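Local coordinates for blue (Type 1) copper domain protein (Nitrosopumilus maritimus, PDB 5FC9) that binds copper in an open mononuclear type 1 site as a purple cupredoxin domain, and probably serves in electron transfer, at residues A[41-46]-A[80-85]; A[33-38]-A[65-70]; A[6-11]-A[37-42]; A[75-80]-A[89-94]. One frame throughout, in Å; residues are numbered along the deposited sequence.

Contact 1. Residues A[41-46]-A[80-85]; sequences PHNIQS and YYCSFH. With CU (copper (II) ion), chain E.
Water 1 completes the copper site that H42, C82 and H85 build across this contact. It lies 2.2 Å from the copper; many cupredoxins have an axial methionine as the further ligand, and here a water is bound. H42 ND1 binds the metal at 2.0 Å, and C82 SG and H85 ND1 are the other protein ligands. H42 NE2 bonds to D38 OD2 behind the ring. The two imidazoles are oblique, their planes 58° apart. C82 SG sits at the edge of the H42 ring. C82 chi1 of 171° sets SG anti to the backbone N, and the thiolate also accepts from N43 N at 3.3 Å in a nearly straight bond. F84 N and H85 N add weak bonds to the same sulfur.

N43 clasps the ligand loop with both ends of its amide. N43 OD1 accepts from S83 N at 2.9 Å, and N43 ND2 gives to S83 OG at 2.8 Å, close to the amide plane. ND2 also lies over the centre of one face of the F84 ring. Further along, Q45 and Y81 form an antiparallel hydrogen-bonded pair, with Q45 N 2.8 Å from Y81 O. I44 CD1 meets Y80 CE2.

The N–H groups directed at C82 SG would probably draw charge from the thiolate and so tune the copper. The water ligand is consistent with an open site that a small exogenous molecule could reach.

Contact 2. Residues A[33-38]-A[65-70]; sequences TWTNDD and GDRFEH
The W34 indole and the F68 phenyl ring lie side by side and point the same way, their planes 34° apart. W34 CE3 touches F68 CD2 at 3.6 Å. The edge of the indole also takes F68 O, in plane. H70, which binds a second copper ion in a structure of this protein though none is bound to it here, puts CB at the indole edge. Outside the two segments, Y80 meets W34 edge-to-face. R67 NE gives to T35 OG1 at 2.8 Å, the hydroxyl tilted 29° from the guanidinium plane and the bond bent to 134°. An extended chain from CG to NE carries R67 alongside T35, and T33 CG2 packs on R67 CD.

These residues belong to strands 30-36 and 67-72, which run antiparallel in one sheet of the cupredoxin beta sandwich. W34 and F68 form a hydrogen-bonded pair, with W34 N 2.8 Å from F68 O. The flanking pairs T33 with E69 and T35 with R67 are non-hydrogen-bonded. Their side chains occupy the face away from W34 and F68. There T33 OG1 gives its proton to E69 OE2 at 2.7 Å, meeting the carboxylate from above its plane.

The ladder continues beyond the pairs. N36 N gives to D66 O at 2.9 Å, and G65 N gives to N36 O at 2.7 Å. N36 OD1 accepts from D38 N in an Asx turn, while N36 ND2 bonds to L62 O and V40 O. This turn leads the chain out of the strand toward the copper ligand H42.

Contact 3. Residues A[6-11]-A[37-42]; sequences IPNGNY and DDSVPH. With CU (copper (II) ion), chain E.
D38 fills the tight half of this contact, its carboxylate set into the type II turn from P7 to N10. D38 OD1 takes G9 N at 2.9 Å and S39 N at 2.8 Å, from opposite faces of the carboxylate. D38 OD2 receives H42 NE2 at 2.7 Å, in the plane of the imidazole, and a weak bond from Y11 N. The Y11 ring brings its edge to the carboxylate, the planes 15° apart. I6 CG2 lies over one face of the H42 ring, 3.9 Å from its centroid. N10 OD1 accepts from water 1, the copper-bound water, while N10 ND2 bonds to G17 O. Replacing D38 by an alanine removes the carboxylate and would probably leave H42 NE2, G9 N and S39 N without their acceptor, and the imidazole less fixed in rotation.

The outer side is looser. N8 ND2 and D37 O are bridged by water 2. Y11 CB packs on V40 CG2, and Y11 OH bonds to S39 of the third subunit.

Both segments are loops at the copper end of the sandwich. One follows strand 3-6, the other leads from strand 30-36 to strand 45-47, and D37 N bonds to I6 O where the strands end.

Contact 4. Residues A[75-80]-A[89-94]; sequences EGVYKY and VGLVTV
Y80 lays its ring against G90, whose CA sits over one face, 4.1 Å from the ring centroid. Y80 CE1 also touches V92 CG2. A chi1 of 65°, with CG between the backbone N and the carbonyl carbon, folds the ring across the neighbouring strand. G90, without a side chain, leaves room for the Y80 ring. Beside this, Y78 CE1 meets V94 CG2 at 3.7 Å. On the other face of the sheet K79 CG and L91 CD2 are tightly packed at 3.4 Å, and V77 lies alongside T93.

Backbone bonds hold these side chains in register. G76 with V94, Y78 with V92 and Y80 with G90 are hydrogen-bonded pairs, and Y78 N lies 2.8 Å from V92 O. Water 3 lies 2.6 Å from Y80 OH and 2.9 Å from L91 O. A serine in place of Y80 would probably open a gap over G90 and leave water 3 without its phenolic partner.

Farther out, Y19 and I4 meet the Y80 side chain. F18, L22, N23 and E25 of the second subunit pack on K79, V89, L91 and T93. Strands 76-81 and 89-94 form an antiparallel hairpin of the cupredoxin sandwich, and the loop joining them carries the copper ligands C82 and H85.

How the contacts relate
From the N terminus, strand 3-6 leads into the loop that contact 3 closes on 37-42. Strand 30-36 runs into 37-42, the other side of contact 3. Contact 2 pairs the end of that strand with 65-70 and shares D37 and D38 with contact 3. Contact 1 begins at P41 and H42, which contact 3 also holds, and reaches 80-85, so it crosses contact 2. Contact 4 closes the 76-81 and 89-94 hairpin. It crosses contact 1, with which it shares Y80, and follows contacts 2 and 3 in series. Contact 2 lies in one sheet and contact 4 in the other, and W34 touches Y80 between them. Contacts 1 and 3 meet at the copper and water 1.

Contact 1. Residues A[41-46]-A[80-85]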
loop_
_atom_site.group_PDB
_atom_site.type_symbol
_atom_site.label_atom_id
_atom_site.label_comp_id
_atom_site.label_asym_id
_atom_site.label_seq_id
_atom_site.Cartn_x
_atom_site.Cartn_y
_atom_site.Cartn_z
ATOM N N PRO A 41 5.392 17.711 9.144
ATOM C CA PRO A 41 6.733 17.498 9.708
ATOM C C PRO A 41 7.350 16.162 9.298
ATOM O O PRO A 41 6.634 15.173 9.082
ATOM C CB PRO A 41 6.489 17.528 11.222
ATOM C CG PRO A 41 5.193 18.227 11.400
ATOM C CD PRO A 41 4.375 17.882 10.195
ATOM N N HIS A 42 8.677 16.150 9.197
ATOM C CA HIS A 42 9.432 14.939 8.935
ATOM C C HIS A 42 10.647 14.935 9.819
ATOM O O HIS A 42 10.990 15.953 10.397
ATOM C CB HIS A 42 9.857 14.866 7.472
ATOM C CG HIS A 42 8.723 14.595 6.537
ATOM N ND1 HIS A 42 8.051 13.393 6.514
ATOM C CD2 HIS A 42 8.143 15.370 5.592
ATOM C CE1 HIS A 42 7.101 13.436 5.595
ATOM N NE2 HIS A 42 7.138 14.625 5.019
ATOM N N ASN A 43 11.300 13.790 9.932
ATOM C CA ASN A 43 12.638 13.796 10.507
ATOM C C ASN A 43 13.522 12.829 9.734
ATOM O O ASN A 43 13.057 12.096 8.854
ATOM C CB ASN A 43 12.604 13.472 12.015
ATOM C CG ASN A 43 12.002 12.118 12.315
ATOM O OD1 ASN A 43 12.464 11.102 11.816
ATOM N ND2 ASN A 43 10.964 12.101 13.135
ATOM N N ILE A 44 14.817 12.877 10.034
ATOM C CA ILE A 44 15.805 12.051 9.367
ATOM C C ILE A 44 16.563 11.283 10.443
ATOM O O ILE A 44 17.240 11.886 11.271
ATOM C CB ILE A 44 16.785 12.899 8.522
ATOM C CG1 ILE A 44 16.040 13.618 7.381
ATOM C CG2 ILE A 44 17.916 12.034 7.979
ATOM C CD1 ILE A 44 15.398 12.688 6.372
ATOM N N GLN A 45 16.435 9.958 10.450
ATOM C CA GLN A 45 17.135 9.137 11.446
ATOM C C GLN A 45 17.906 8.010 10.789
ATOM O O GLN A 45 17.336 7.214 10.040
ATOM C CB GLN A 45 16.150 8.530 12.450
ATOM C CG GLN A 45 15.163 9.502 13.043
ATOM C CD GLN A 45 15.802 10.442 14.015
ATOM O OE1 GLN A 45 16.723 10.065 14.732
ATOM N NE2 GLN A 45 15.323 11.681 14.050
ATOM N N SER A 46 19.190 7.903 11.109
ATOM C CA SER A 46 19.978 6.754 10.671
ATOM C C SER A 46 19.424 5.487 11.332
ATOM O O SER A 46 19.044 5.507 12.507
ATOM C CB SER A 46 21.457 6.965 11.018
ATOM O OG SER A 46 21.571 7.477 12.329
ATOM N N TYR A 80 18.634 5.483 6.151
ATOM C CA TYR A 80 17.938 6.339 7.096
ATOM C C TYR A 80 16.451 6.321 6.814
ATOM O O TYR A 80 16.032 5.944 5.719
ATOM C CB TYR A 80 18.460 7.782 7.036
ATOM C CG TYR A 80 18.174 8.451 5.719
ATOM C CD1 TYR A 80 19.052 8.334 4.660
ATOM C CD2 TYR A 80 17.008 9.190 5.535
ATOM C CE1 TYR A 80 18.791 8.939 3.428
ATOM C CE2 TYR A 80 16.730 9.790 4.314
ATOM C CZ TYR A 80 17.617 9.664 3.270
ATOM O OH TYR A 80 17.358 10.257 2.056
ATOM N N TYR A 81 15.658 6.741 7.784
ATOM C CA TYR A 81 14.223 6.789 7.564
ATOM C C TYR A 81 13.661 8.018 8.283
ATOM O O TYR A 81 14.419 8.840 8.800
ATOM C CB TYR A 81 13.609 5.439 8.006
ATOM C CG TYR A 81 13.172 5.259 9.450
ATOM C CD1 TYR A 81 12.149 4.378 9.766
ATOM C CD2 TYR A 81 13.717 6.018 10.487
ATOM C CE1 TYR A 81 11.714 4.218 11.085
ATOM C CE2 TYR A 81 13.283 5.871 11.787
ATOM C CZ TYR A 81 12.289 4.969 12.082
ATOM O OH TYR A 81 11.865 4.810 13.385
ATOM N N CYS A 82 12.345 8.134 8.306
ATOM C CA CYS A 82 11.628 9.121 9.099
ATOM C C CYS A 82 10.801 8.379 10.123
ATOM O O CYS A 82 10.057 7.463 9.763
ATOM C CB CYS A 82 10.721 9.979 8.210
ATOM S SG CYS A 82 9.588 11.064 9.116
ATOM N N SER A 83 10.896 8.748 11.397
ATOM C CA SER A 83 10.176 7.965 12.394
ATOM C C SER A 83 8.651 8.157 12.291
ATOM O O SER A 83 7.879 7.316 12.768
ATOM C CB SER A 83 10.679 8.285 13.812
ATOM O OG SER A 83 10.325 9.594 14.223
ATOM N N PHE A 84 8.213 9.243 11.649
ATOM C CA PHE A 84 6.786 9.465 11.446
ATOM C C PHE A 84 6.255 8.662 10.265
ATOM O O PHE A 84 5.083 8.278 10.229
ATOM C CB PHE A 84 6.488 10.939 11.195
ATOM C CG PHE A 84 7.051 11.868 12.229
ATOM C CD1 PHE A 84 7.099 11.507 13.562
ATOM C CD2 PHE A 84 7.517 13.112 11.856
ATOM C CE1 PHE A 84 7.620 12.378 14.506
ATOM C CE2 PHE A 84 8.032 13.989 12.792
ATOM C CZ PHE A 84 8.088 13.615 14.120
ATOM N N HIS A 85 7.123 8.438 9.289
ATOM C CA HIS A 85 6.755 7.680 8.094
ATOM C C HIS A 85 7.826 6.657 7.804
ATOM O O HIS A 85 8.619 6.829 6.891
ATOM C CB HIS A 85 6.555 8.613 6.894
ATOM C CG HIS A 85 5.749 9.835 7.220
ATOM N ND1 HIS A 85 6.323 11.056 7.491
ATOM C CD2 HIS A 85 4.411 10.012 7.348
ATOM C CE1 HIS A 85 5.377 11.938 7.766
ATOM N NE2 HIS A 85 4.207 11.328 7.688
HETATM CU CU CU E . 8.294 11.643 7.400
HETATM O O HOH W 1 9.343 10.725 5.640
#

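Contact 2. Residues A[33-38]-A[65-70]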
loop_
_atom_site.group_PDB
_atom_site.type_symbol
_atom_site.label_atom_id
_atom_site.label_comp_id
_atom_site.label_asym_id
_atom_site.label_seq_id
_atom_site.Cartn_x
_atom_site.Cartn_y
_atom_site.Cartn_z
ATOM N N THR A 33 22.785 18.008 2.868
ATOM C CA THR A 33 21.697 18.832 3.379
ATOM C C THR A 33 20.343 18.277 2.957
ATOM O O THR A 33 20.069 18.160 1.763
ATOM C CB THR A 33 21.803 20.288 2.884
ATOM O OG1 THR A 33 23.084 20.818 3.247
ATOM C CG2 THR A 33 20.712 21.145 3.510
ATOM N N TRP A 34 19.519 17.943 3.939
ATOM C CA TRP A 34 18.125 17.573 3.682
ATOM C C TRP A 34 17.236 18.796 3.813
ATOM O O TRP A 34 17.416 19.586 4.738
ATOM C CB TRP A 34 17.619 16.518 4.670
ATOM C CG TRP A 34 18.103 15.106 4.487
ATOM C CD1 TRP A 34 17.424 14.080 3.877
ATOM C CD2 TRP A 34 19.316 14.538 4.989
ATOM N NE1 TRP A 34 18.155 12.919 3.946
ATOM C CE2 TRP A 34 19.328 13.173 4.618
ATOM C CE3 TRP A 34 20.412 15.053 5.695
ATOM C CZ2 TRP A 34 20.374 12.321 4.936
ATOM C CZ3 TRP A 34 21.458 14.199 6.012
ATOM C CH2 TRP A 34 21.432 12.854 5.625
ATOM N N THR A 35 16.253 18.932 2.926
ATOM C CA THR A 35 15.272 19.995 3.059
ATOM C C THR A 35 13.881 19.378 3.070
ATOM O O THR A 35 13.578 18.542 2.220
ATOM C CB THR A 35 15.370 21.015 1.916
ATOM O OG1 THR A 35 16.673 21.615 1.933
ATOM C CG2 THR A 35 14.329 22.106 2.087
ATOM N N ASN A 36 13.052 19.785 4.023
ATOM C CA ASN A 36 11.657 19.352 4.020
ATOM C C ASN A 36 10.780 20.274 3.167
ATOM O O ASN A 36 10.431 21.369 3.597
ATOM C CB ASN A 36 11.097 19.283 5.442
ATOM C CG ASN A 36 9.682 18.705 5.477
ATOM O OD1 ASN A 36 9.221 18.182 4.474
ATOM N ND2 ASN A 36 8.999 18.807 6.617
ATOM N N ASP A 37 10.426 19.818 1.969
ATOM C CA ASP A 37 9.549 20.587 1.084
ATOM C C ASP A 37 8.101 20.142 1.227
ATOM O O ASP A 37 7.209 20.691 0.581
ATOM C CB ASP A 37 9.978 20.443 -0.376
ATOM C CG ASP A 37 11.125 21.354 -0.748
ATOM O OD1 ASP A 37 11.504 22.228 0.059
ATOM O OD2 ASP A 37 11.635 21.205 -1.876
ATOM N N ASP A 38 7.870 19.156 2.088
ATOM C CA ASP A 38 6.527 18.615 2.289
ATOM C C ASP A 38 5.707 19.513 3.221
ATOM O O ASP A 38 6.250 20.393 3.897
ATOM C CB ASP A 38 6.627 17.191 2.859
ATOM C CG ASP A 38 5.415 16.334 2.538
ATOM O OD1 ASP A 38 4.447 16.846 1.926
ATOM O OD2 ASP A 38 5.443 15.147 2.921
ATOM N N GLY A 65 10.104 23.621 5.104
ATOM C CA GLY A 65 11.177 24.553 4.790
ATOM C C GLY A 65 12.442 24.362 5.600
ATOM O O GLY A 65 13.486 24.925 5.248
ATOM N N ASP A 66 12.358 23.581 6.675
ATOM C CA ASP A 66 13.527 23.335 7.530
ATOM C C ASP A 66 14.552 22.447 6.853
ATOM O O ASP A 66 14.236 21.632 5.975
ATOM C CB ASP A 66 13.126 22.688 8.861
ATOM C CG ASP A 66 12.589 23.681 9.856
ATOM O OD1 ASP A 66 12.657 24.901 9.580
ATOM O OD2 ASP A 66 12.116 23.239 10.924
ATOM N N ARG A 67 15.788 22.594 7.312
ATOM C CA ARG A 67 16.915 21.864 6.762
ATOM C C ARG A 67 17.660 21.134 7.860
ATOM O O ARG A 67 17.609 21.526 9.030
ATOM C CB ARG A 67 17.858 22.814 6.023
ATOM C CG ARG A 67 17.209 23.477 4.823
ATOM C CD ARG A 67 18.216 24.097 3.874
ATOM N NE ARG A 67 17.677 24.133 2.517
ATOM C CZ ARG A 67 17.124 25.201 1.949
ATOM N NH1 ARG A 67 17.049 26.350 2.612
ATOM N NH2 ARG A 67 16.655 25.120 0.712
ATOM N N PHE A 68 18.335 20.059 7.476
ATOM C CA PHE A 68 19.174 19.298 8.396
ATOM C C PHE A 68 20.448 18.909 7.673
ATOM O O PHE A 68 20.407 18.485 6.519
ATOM C CB PHE A 68 18.440 18.052 8.907
ATOM C CG PHE A 68 19.329 17.094 9.661
ATOM C CD1 PHE A 68 19.829 17.429 10.911
ATOM C CD2 PHE A 68 19.654 15.860 9.113
ATOM C CE1 PHE A 68 20.647 16.541 11.608
ATOM C CE2 PHE A 68 20.471 14.973 9.795
ATOM C CZ PHE A 68 20.969 15.317 11.045
ATOM N N GLU A 69 21.590 19.076 8.339
ATOM C CA GLU A 69 22.871 18.784 7.708
ATOM C C GLU A 69 23.657 17.740 8.488
ATOM O O GLU A 69 23.577 17.676 9.714
ATOM C CB GLU A 69 23.714 20.057 7.570
ATOM C CG GLU A 69 23.099 21.110 6.658
ATOM C CD GLU A 69 24.108 22.133 6.169
ATOM O OE1 GLU A 69 25.077 22.416 6.907
ATOM O OE2 GLU A 69 23.935 22.646 5.039
ATOM N N HIS A 70 24.404 16.922 7.757
ATOM C CA HIS A 70 25.367 16.006 8.369
ATOM C C HIS A 70 26.609 15.850 7.494
ATOM O O HIS A 70 26.509 15.697 6.271
ATOM C CB HIS A 70 24.729 14.641 8.620
ATOM C CG HIS A 70 25.636 13.663 9.304
ATOM N ND1 HIS A 70 25.954 13.758 10.642
ATOM C CD2 HIS A 70 26.276 12.564 8.840
ATOM C CE1 HIS A 70 26.757 12.761 10.971
ATOM N NE2 HIS A 70 26.972 12.024 9.896
#

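Contact 3. Residues A[6-11]-A[37-42]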
loop_
_atom_site.group_PDB
_atom_site.type_symbol
_atom_site.label_atom_id
_atom_site.label_comp_id
_atom_site.label_asym_id
_atom_site.label_seq_id
_atom_site.Cartn_x
_atom_site.Cartn_y
_atom_site.Cartn_z
ATOM N N ILE A 6 12.979 16.219 0.627
ATOM C CA ILE A 6 11.763 15.511 1.017
ATOM C C ILE A 6 10.603 16.212 0.311
ATOM O O ILE A 6 10.268 17.348 0.645
ATOM C CB ILE A 6 11.540 15.507 2.549
ATOM C CG1 ILE A 6 12.821 15.107 3.294
ATOM C CG2 ILE A 6 10.393 14.579 2.911
ATOM C CD1 ILE A 6 12.701 15.273 4.805
ATOM N N PRO A 7 10.008 15.559 -0.701
ATOM C CA PRO A 7 9.055 16.309 -1.518
ATOM C C PRO A 7 7.659 16.379 -0.927
ATOM O O PRO A 7 7.293 15.628 -0.014
ATOM C CB PRO A 7 9.035 15.515 -2.828
ATOM C CG PRO A 7 9.251 14.094 -2.378
ATOM C CD PRO A 7 10.277 14.219 -1.255
ATOM N N ASN A 8 6.871 17.301 -1.466
ATOM C CA ASN A 8 5.458 17.312 -1.163
ATOM C C ASN A 8 4.877 15.953 -1.504
ATOM O O ASN A 8 5.149 15.406 -2.576
ATOM C CB ASN A 8 4.741 18.405 -1.944
ATOM C CG ASN A 8 3.267 18.466 -1.612
ATOM O OD1 ASN A 8 2.448 17.837 -2.275
ATOM N ND2 ASN A 8 2.926 19.216 -0.575
ATOM N N GLY A 9 4.103 15.405 -0.578
ATOM C CA GLY A 9 3.498 14.101 -0.787
ATOM C C GLY A 9 4.294 12.935 -0.240
ATOM O O GLY A 9 3.892 11.779 -0.390
ATOM N N ASN A 10 5.426 13.223 0.387
ATOM C CA ASN A 10 6.217 12.180 1.034
ATOM C C ASN A 10 5.436 11.471 2.154
ATOM O O ASN A 10 5.700 10.307 2.474
ATOM C CB ASN A 10 7.530 12.793 1.560
ATOM C CG ASN A 10 8.441 11.767 2.225
ATOM O OD1 ASN A 10 8.442 11.636 3.449
ATOM N ND2 ASN A 10 9.198 11.022 1.417
ATOM N N TYR A 11 4.452 12.148 2.741
ATOM C CA TYR A 11 3.618 11.515 3.765
ATOM C C TYR A 11 2.711 10.401 3.211
ATOM O O TYR A 11 2.151 9.628 3.979
ATOM C CB TYR A 11 2.738 12.557 4.471
ATOM C CG TYR A 11 1.769 13.267 3.555
ATOM C CD1 TYR A 11 2.114 14.463 2.945
ATOM C CD2 TYR A 11 0.509 12.738 3.298
ATOM C CE1 TYR A 11 1.240 15.119 2.101
ATOM C CE2 TYR A 11 -0.377 13.392 2.461
ATOM C CZ TYR A 11 -0.003 14.574 1.860
ATOM O OH TYR A 11 -0.875 15.241 1.024
ATOM N N ASP A 37 10.426 19.818 1.969
ATOM C CA ASP A 37 9.549 20.587 1.084
ATOM C C ASP A 37 8.101 20.142 1.227
ATOM O O ASP A 37 7.209 20.691 0.581
ATOM C CB ASP A 37 9.978 20.443 -0.376
ATOM C CG ASP A 37 11.125 21.354 -0.748
ATOM O OD1 ASP A 37 11.504 22.228 0.059
ATOM O OD2 ASP A 37 11.635 21.205 -1.876
ATOM N N ASP A 38 7.870 19.156 2.088
ATOM C CA ASP A 38 6.527 18.615 2.289
ATOM C C ASP A 38 5.707 19.513 3.221
ATOM O O ASP A 38 6.250 20.393 3.897
ATOM C CB ASP A 38 6.627 17.191 2.859
ATOM C CG ASP A 38 5.415 16.334 2.538
ATOM O OD1 ASP A 38 4.447 16.846 1.926
ATOM O OD2 ASP A 38 5.443 15.147 2.921
ATOM N N SER A 39 4.401 19.275 3.272
ATOM C CA SER A 39 3.481 20.081 4.067
ATOM C C SER A 39 3.190 19.521 5.454
ATOM O O SER A 39 2.244 19.969 6.119
ATOM C CB SER A 39 2.157 20.240 3.314
ATOM O OG SER A 39 1.569 18.957 3.103
ATOM N N VAL A 40 3.974 18.532 5.880
ATOM C CA VAL A 40 3.874 17.982 7.231
ATOM C C VAL A 40 5.281 17.831 7.809
ATOM O O VAL A 40 6.257 17.820 7.061
ATOM C CB VAL A 40 3.150 16.607 7.267
ATOM C CG1 VAL A 40 1.729 16.727 6.700
ATOM C CG2 VAL A 40 3.957 15.538 6.537
ATOM N N PRO A 41 5.392 17.711 9.144
ATOM C CA PRO A 41 6.733 17.498 9.708
ATOM C C PRO A 41 7.350 16.162 9.298
ATOM O O PRO A 41 6.634 15.173 9.082
ATOM C CB PRO A 41 6.489 17.528 11.222
ATOM C CG PRO A 41 5.193 18.227 11.400
ATOM C CD PRO A 41 4.375 17.882 10.195
ATOM N N HIS A 42 8.677 16.150 9.197
ATOM C CA HIS A 42 9.432 14.939 8.935
ATOM C C HIS A 42 10.647 14.935 9.819
ATOM O O HIS A 42 10.990 15.953 10.397
ATOM C CB HIS A 42 9.857 14.866 7.472
ATOM C CG HIS A 42 8.723 14.595 6.537
ATOM N ND1 HIS A 42 8.051 13.393 6.514
ATOM C CD2 HIS A 42 8.143 15.370 5.592
ATOM C CE1 HIS A 42 7.101 13.436 5.595
ATOM N NE2 HIS A 42 7.138 14.625 5.019
HETATM CU CU CU E . 8.294 11.643 7.400
HETATM O O HOH W 2 4.576 21.250 0.416
HETATM O O HOH W 1 9.343 10.725 5.640
#

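Contact 4. Residues A[75-80]-A[89-94]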
loop_
_atom_site.group_PDB
_atom_site.type_symbol
_atom_site.label_atom_id
_atom_site.label_comp_id
_atom_site.label_asym_id
_atom_site.label_seq_id
_atom_site.Cartn_x
_atom_site.Cartn_y
_atom_site.Cartn_z
ATOM N N GLU A 75 33.560 6.290 4.509
ATOM C CA GLU A 75 32.956 5.533 3.421
ATOM C C GLU A 75 31.977 4.504 3.986
ATOM O O GLU A 75 32.127 4.047 5.129
ATOM C CB GLU A 75 34.027 4.844 2.566
ATOM C CG GLU A 75 35.034 5.793 1.909
ATOM C CD GLU A 75 36.243 6.122 2.790
ATOM O OE1 GLU A 75 36.176 5.946 4.030
ATOM O OE2 GLU A 75 37.258 6.580 2.227
ATOM N N GLY A 76 30.968 4.149 3.194
ATOM C CA GLY A 76 29.983 3.180 3.629
ATOM C C GLY A 76 28.614 3.475 3.048
ATOM O O GLY A 76 28.413 4.489 2.381
ATOM N N VAL A 77 27.676 2.564 3.281
ATOM C CA VAL A 77 26.304 2.739 2.826
ATOM C C VAL A 77 25.440 2.999 4.050
ATOM O O VAL A 77 25.401 2.195 4.980
ATOM C CB VAL A 77 25.807 1.514 2.048
ATOM C CG1 VAL A 77 24.333 1.679 1.670
ATOM C CG2 VAL A 77 26.659 1.305 0.802
ATOM N N TYR A 78 24.765 4.144 4.060
ATOM C CA TYR A 78 24.047 4.579 5.247
ATOM C C TYR A 78 22.540 4.670 4.990
ATOM O O TYR A 78 22.092 5.524 4.226
ATOM C CB TYR A 78 24.593 5.933 5.709
ATOM C CG TYR A 78 26.065 5.891 6.041
ATOM C CD1 TYR A 78 27.030 6.187 5.083
ATOM C CD2 TYR A 78 26.486 5.523 7.307
ATOM C CE1 TYR A 78 28.379 6.130 5.396
ATOM C CE2 TYR A 78 27.827 5.468 7.629
ATOM C CZ TYR A 78 28.764 5.770 6.676
ATOM O OH TYR A 78 30.100 5.709 7.015
ATOM N N LYS A 79 21.770 3.796 5.632
ATOM C CA LYS A 79 20.312 3.833 5.536
ATOM C C LYS A 79 19.740 4.848 6.518
ATOM O O LYS A 79 20.275 5.039 7.607
ATOM C CB LYS A 79 19.703 2.456 5.829
ATOM C CG LYS A 79 20.101 1.360 4.865
ATOM C CD LYS A 79 19.460 0.029 5.242
ATOM C CE LYS A 79 20.509 -1.056 5.433
ATOM N NZ LYS A 79 21.472 -0.734 6.522
ATOM N N TYR A 80 18.634 5.483 6.151
ATOM C CA TYR A 80 17.938 6.339 7.096
ATOM C C TYR A 80 16.451 6.321 6.814
ATOM O O TYR A 80 16.032 5.944 5.719
ATOM C CB TYR A 80 18.460 7.782 7.036
ATOM C CG TYR A 80 18.174 8.451 5.719
ATOM C CD1 TYR A 80 19.052 8.334 4.660
ATOM C CD2 TYR A 80 17.008 9.190 5.535
ATOM C CE1 TYR A 80 18.791 8.939 3.428
ATOM C CE2 TYR A 80 16.730 9.790 4.314
ATOM C CZ TYR A 80 17.617 9.664 3.270
ATOM O OH TYR A 80 17.358 10.257 2.056
ATOM N N VAL A 89 12.291 5.173 3.403
ATOM C CA VAL A 89 13.677 4.842 3.722
ATOM C C VAL A 89 14.586 5.184 2.546
ATOM O O VAL A 89 14.286 4.850 1.390
ATOM C CB VAL A 89 13.822 3.352 4.098
ATOM C CG1 VAL A 89 13.009 3.044 5.340
ATOM C CG2 VAL A 89 13.379 2.440 2.953
ATOM N N GLY A 90 15.685 5.885 2.834
ATOM C CA GLY A 90 16.621 6.270 1.796
ATOM C C GLY A 90 18.046 5.870 2.137
ATOM O O GLY A 90 18.297 5.284 3.192
ATOM N N LEU A 91 18.957 6.186 1.227
ATOM C CA LEU A 91 20.367 5.848 1.365
ATOM C C LEU A 91 21.270 7.034 1.105
ATOM O O LEU A 91 20.984 7.882 0.261
ATOM C CB LEU A 91 20.756 4.735 0.393
ATOM C CG LEU A 91 19.964 3.439 0.447
ATOM C CD1 LEU A 91 20.415 2.564 -0.688
ATOM C CD2 LEU A 91 20.257 2.763 1.749
ATOM N N VAL A 92 22.392 7.062 1.819
ATOM C CA VAL A 92 23.533 7.885 1.449
ATOM C C VAL A 92 24.707 6.936 1.234
ATOM O O VAL A 92 25.064 6.177 2.136
ATOM C CB VAL A 92 23.884 8.922 2.527
ATOM C CG1 VAL A 92 25.112 9.739 2.118
ATOM C CG2 VAL A 92 22.703 9.835 2.808
ATOM N N THR A 93 25.271 6.961 0.035
ATOM C CA THR A 93 26.364 6.068 -0.305
ATOM C C THR A 93 27.640 6.878 -0.440
ATOM O O THR A 93 27.781 7.678 -1.368
ATOM C CB THR A 93 26.076 5.297 -1.597
ATOM O OG1 THR A 93 24.900 4.496 -1.410
ATOM C CG2 THR A 93 27.251 4.388 -1.951
ATOM N N VAL A 94 28.550 6.662 0.505
ATOM C CA VAL A 94 29.776 7.427 0.614
ATOM C C VAL A 94 30.964 6.595 0.145
ATOM O O VAL A 94 31.192 5.491 0.649
ATOM C CB VAL A 94 30.005 7.881 2.056
ATOM C CG1 VAL A 94 31.183 8.836 2.121
ATOM C CG2 VAL A 94 28.745 8.545 2.608
HETATM O O HOH W 3 18.817 9.721 -0.060
#